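Local coordinates for protein serine acetyltransferase (Neisseria gonorrhoeae, PDB 6WYE) that probably catalyses transfer of an acetyl group from acetyl-CoA to L-serine, giving O-acetyl-L-serine in the first of two steps from serine to cysteine, at residues H143-L147 and D148-T152; A154-L157 and Q158-S162. One frame throughout, in Å; residues are numbered along the deposited sequence.

Interaction 1: H143-L147 and D148-T152; sequences HRLYL and DGRKT
Lys-151 lays its ammonium over the face of the Tyr-146 ring, NZ standing 3.7 Å from the ring centroid and 6° off the normal, a cation-pi contact. Its CE lies over the same face as a CH-pi donor, 3.6 Å from Tyr-146 CZ. A long aliphatic chain ending in a charge suits this place, because the methylenes cross the ring and the fourth side-chain torsion, 20°, bends NZ back over its centre. NZ also comes to 3.0 Å from the carbonyl O of Tyr-146.

On another side of the same last turn, Arg-144 and Asp-148 form an i to i+4 salt bridge, NH1 to OD1 2.9 Å. The arginine is folded at its second and third torsions, which brings CD against the carboxylate and NH1 to the syn side of OD1, with the two planes 22° apart. Asp-148 N also donates to the carbonyl O of Arg-144.

The helix ends here. Gly-149 N donates to Tyr-146 O and Arg-150 N to Leu-145 O, both at 2.9 Å. Gly-149 has positive phi, where a CB would be jammed against Asp-148 O, so lacking a side chain suits it. Beyond the turn, Arg-150 reaches Glu-49 of the second subunit in a salt bridge and occupies the N-cap position of helix 151-165. The glycine-centred reversal closing helix 131-147 is a Schellman motif, the short link of an alpha-alpha hairpin.

Interaction 2: A154-L157 and Q158-S162; sequences AYFL and QNRMS
Gln-158 has CG anti to its backbone N (chi1 173°) and an extended chain beyond, which carries its amide alongside the Tyr-155 ring; Phe-156 likewise has its CG anti to the backbone N (chi1 178°), which lays the ring beside Arg-160. Both pairings belong to one regular alpha-helix, 151-165, whose i to i+4 backbone bonds run from Gln-158 N to Ala-154 O and onward to Met-161 N and Leu-157 O.

Tyr-155 and Gln-158 point the same way, ring and amide planes 40° apart. Gln-158 OE1 approaches the ring edge, 3.6 Å from Tyr-155 CD1, so the electron-rich oxygen meets a C-H rather than the pi cloud. The amide's other end, NE2, is hydrogen-bonded to Asp-168, which fits glutamine's ability to accept at one atom and donate at the other.

Phe-156 and Arg-160 also run side by side, but the contact is made by methylene: Arg-160 CG lies 3.6 Å from Phe-156 CE1. Bends at the second and third torsions then lead the guanidinium away, to the carbonyls of Leu-78 and Gly-79 and to Glu-163. Arginine thus gives apolar packing near the backbone and several donors at its end. Ile-82 and Met-83 of the same chain and Tyr-129 of the second subunit pack against the buried Phe-156 ring.

On the inner side, Leu-157 sits among Leu-145, Leu-88 and Tyr-92, where a branched apolar side chain is apt. Asn-159 reaches Lys-77 of the second subunit through OD1. Two waters add a second hydrogen bond to helix carbonyls: one donates to Tyr-155 O and to Gln-158 OE1, and the other to Phe-156 O and, at 2.7 Å, to Asn-159 OD1.

Overall arrangement
Interactions 1 and 2 follow one another along the chain: interaction 1 turns helix 131-147 into helix 151-165, and interaction 2 occupies the middle of that second helix, their centres about 12 Å apart. The reversal folds the two helices against each other, so that Tyr-146 CE1 packs 3.8 Å from Tyr-155 OH and Leu-145 CD1 3.9 Å from Leu-157 CD1. Both contacts reach the second subunit, which places this helical pair at an interface of the six-chain assembly. A bound hydroxybutanedioic acid molecule lies about 11 Å from the Tyr-146 side chain, and such a ligand lies about 8 Å from that of Gln-158.

Interaction 1: H143-L147 and D148-T152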
# COMPACT_ATOMS: atom_id res chain seq x y z
N HIS A 143 23.79 -12.19 -8.01
CA HIS A 143 24.90 -12.67 -8.82
C HIS A 143 24.48 -13.87 -9.66
O HIS A 143 24.81 -13.95 -10.85
CB HIS A 143 26.09 -13.02 -7.92
CG HIS A 143 27.34 -13.37 -8.66
ND1 HIS A 143 27.91 -12.52 -9.59
CD2 HIS A 143 28.14 -14.46 -8.60
CE1 HIS A 143 29.00 -13.08 -10.07
NE2 HIS A 143 29.16 -14.26 -9.49
N ARG A 144 23.72 -14.79 -9.06
CA ARG A 144 23.21 -15.95 -9.80
C ARG A 144 22.29 -15.52 -10.94
O ARG A 144 22.38 -16.05 -12.06
CB ARG A 144 22.50 -16.90 -8.83
CG ARG A 144 21.63 -18.02 -9.43
CD ARG A 144 22.30 -18.81 -10.56
NE ARG A 144 23.55 -19.43 -10.13
CZ ARG A 144 24.60 -19.61 -10.92
NH1 ARG A 144 24.56 -19.22 -12.19
NH2 ARG A 144 25.70 -20.19 -10.44
N LEU A 145 21.38 -14.57 -10.68
CA LEU A 145 20.49 -14.07 -11.73
C LEU A 145 21.30 -13.45 -12.87
O LEU A 145 20.93 -13.57 -14.04
CB LEU A 145 19.51 -13.06 -11.13
CG LEU A 145 18.49 -13.66 -10.17
CD1 LEU A 145 17.58 -12.59 -9.59
CD2 LEU A 145 17.68 -14.73 -10.90
N TYR A 146 22.38 -12.75 -12.52
CA TYR A 146 23.24 -12.13 -13.52
C TYR A 146 23.93 -13.18 -14.38
O TYR A 146 23.96 -13.06 -15.61
CB TYR A 146 24.28 -11.26 -12.80
CG TYR A 146 25.20 -10.43 -13.67
CD1 TYR A 146 24.78 -9.23 -14.21
CD2 TYR A 146 26.51 -10.84 -13.91
CE1 TYR A 146 25.64 -8.45 -15.00
CE2 TYR A 146 27.36 -10.08 -14.69
CZ TYR A 146 26.93 -8.89 -15.23
OH TYR A 146 27.78 -8.13 -16.01
N LEU A 147 24.51 -14.20 -13.75
CA LEU A 147 25.20 -15.26 -14.48
C LEU A 147 24.27 -16.02 -15.41
O LEU A 147 24.71 -16.45 -16.48
CB LEU A 147 25.86 -16.23 -13.50
CG LEU A 147 27.02 -15.65 -12.70
CD1 LEU A 147 27.55 -16.63 -11.64
CD2 LEU A 147 28.13 -15.21 -13.64
N ASP A 148 23.01 -16.22 -15.01
CA ASP A 148 22.00 -16.84 -15.87
C ASP A 148 21.52 -15.92 -16.99
O ASP A 148 20.63 -16.31 -17.75
CB ASP A 148 20.81 -17.30 -15.04
CG ASP A 148 21.18 -18.32 -13.99
OD1 ASP A 148 22.34 -18.80 -13.98
OD2 ASP A 148 20.32 -18.65 -13.15
N GLY A 149 22.04 -14.69 -17.09
CA GLY A 149 21.64 -13.80 -18.15
C GLY A 149 20.47 -12.89 -17.86
O GLY A 149 19.98 -12.23 -18.79
N ARG A 150 19.96 -12.87 -16.63
CA ARG A 150 18.87 -11.95 -16.29
C ARG A 150 19.47 -10.62 -15.80
O ARG A 150 19.37 -10.23 -14.63
CB ARG A 150 17.94 -12.58 -15.27
CG ARG A 150 17.32 -13.88 -15.78
CD ARG A 150 16.27 -14.41 -14.84
NE ARG A 150 14.97 -13.78 -15.05
CZ ARG A 150 13.88 -14.18 -14.41
NH1 ARG A 150 13.96 -15.18 -13.54
NH2 ARG A 150 12.71 -13.58 -14.62
N LYS A 151 20.13 -9.94 -16.73
CA LYS A 151 20.90 -8.75 -16.37
C LYS A 151 20.01 -7.56 -16.05
O LYS A 151 20.28 -6.83 -15.10
CB LYS A 151 21.90 -8.43 -17.48
CG LYS A 151 23.09 -9.38 -17.46
CD LYS A 151 24.18 -8.94 -18.44
CE LYS A 151 25.41 -9.81 -18.31
NZ LYS A 151 25.08 -11.12 -17.65
N THR A 152 18.96 -7.34 -16.84
CA THR A 152 18.03 -6.27 -16.52
C THR A 152 17.45 -6.46 -15.12
O THR A 152 17.42 -5.52 -14.32
CB THR A 152 16.90 -6.21 -17.54
OG1 THR A 152 17.46 -6.08 -18.85
CG2 THR A 152 16.00 -5.03 -17.24

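Interaction 2: A154-L157 and Q158-S162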
# COMPACT_ATOMS: atom_id res chain seq x y z
N ALA A 154 18.78 -8.15 -12.68
CA ALA A 154 19.84 -7.97 -11.70
C ALA A 154 20.15 -6.49 -11.49
O ALA A 154 20.45 -6.08 -10.36
CB ALA A 154 21.09 -8.74 -12.09
N TYR A 155 20.11 -5.69 -12.55
CA TYR A 155 20.32 -4.25 -12.38
C TYR A 155 19.18 -3.60 -11.62
O TYR A 155 19.40 -2.71 -10.79
CB TYR A 155 20.49 -3.57 -13.75
CG TYR A 155 21.79 -3.93 -14.43
CD1 TYR A 155 22.96 -4.08 -13.71
CD2 TYR A 155 21.84 -4.09 -15.81
CE1 TYR A 155 24.16 -4.40 -14.34
CE2 TYR A 155 23.02 -4.40 -16.45
CZ TYR A 155 24.17 -4.55 -15.72
OH TYR A 155 25.35 -4.87 -16.37
N PHE A 156 17.94 -4.01 -11.90
CA PHE A 156 16.79 -3.54 -11.13
C PHE A 156 16.99 -3.82 -9.65
O PHE A 156 16.78 -2.95 -8.80
CB PHE A 156 15.51 -4.19 -11.65
CG PHE A 156 14.27 -3.79 -10.88
CD1 PHE A 156 13.92 -4.43 -9.70
CD2 PHE A 156 13.45 -2.77 -11.35
CE1 PHE A 156 12.79 -4.06 -8.99
CE2 PHE A 156 12.31 -2.39 -10.66
CZ PHE A 156 11.98 -3.03 -9.47
N LEU A 157 17.42 -5.04 -9.32
CA LEU A 157 17.60 -5.39 -7.91
C LEU A 157 18.83 -4.74 -7.31
O LEU A 157 18.83 -4.43 -6.11
CB LEU A 157 17.67 -6.92 -7.76
CG LEU A 157 16.34 -7.61 -8.10
CD1 LEU A 157 16.46 -9.15 -8.16
CD2 LEU A 157 15.24 -7.18 -7.12
N GLN A 158 19.90 -4.52 -8.09
CA GLN A 158 21.05 -3.78 -7.56
C GLN A 158 20.61 -2.41 -7.07
O GLN A 158 21.01 -1.96 -5.99
CB GLN A 158 22.13 -3.61 -8.63
CG GLN A 158 23.30 -2.69 -8.21
CD GLN A 158 24.21 -2.32 -9.38
OE1 GLN A 158 23.91 -2.60 -10.53
NE2 GLN A 158 25.34 -1.68 -9.07
N ASN A 159 19.76 -1.76 -7.87
CA ASN A 159 19.22 -0.41 -7.54
C ASN A 159 18.33 -0.52 -6.30
O ASN A 159 18.44 0.35 -5.42
CB ASN A 159 18.48 0.21 -8.72
CG ASN A 159 17.78 1.51 -8.36
OD1 ASN A 159 16.55 1.58 -8.40
ND2 ASN A 159 18.54 2.52 -8.01
N ARG A 160 17.47 -1.55 -6.24
CA ARG A 160 16.59 -1.72 -5.09
C ARG A 160 17.39 -1.95 -3.82
O ARG A 160 17.07 -1.39 -2.76
CB ARG A 160 15.64 -2.91 -5.31
CG ARG A 160 14.36 -2.61 -6.05
CD ARG A 160 13.59 -1.49 -5.38
NE ARG A 160 12.73 -1.96 -4.31
CZ ARG A 160 12.38 -1.22 -3.27
NH1 ARG A 160 12.84 0.02 -3.17
NH2 ARG A 160 11.58 -1.72 -2.33
N MET A 161 18.41 -2.82 -3.90
CA MET A 161 19.31 -3.03 -2.77
C MET A 161 19.96 -1.74 -2.32
O MET A 161 20.13 -1.50 -1.12
CB MET A 161 20.39 -4.04 -3.14
CG MET A 161 19.92 -5.50 -3.21
SD MET A 161 21.05 -6.50 -4.22
CE MET A 161 22.56 -6.34 -3.26
N SER A 162 20.40 -0.92 -3.27
CA SER A 162 21.05 0.33 -2.90
C SER A 162 20.06 1.26 -2.19
O SER A 162 20.41 1.92 -1.20
CB SER A 162 21.67 0.98 -4.13
OG SER A 162 22.34 2.17 -3.78
O HOH W 1 21.90 -1.10 -11.12
O HOH W 2 15.00 -0.48 -9.10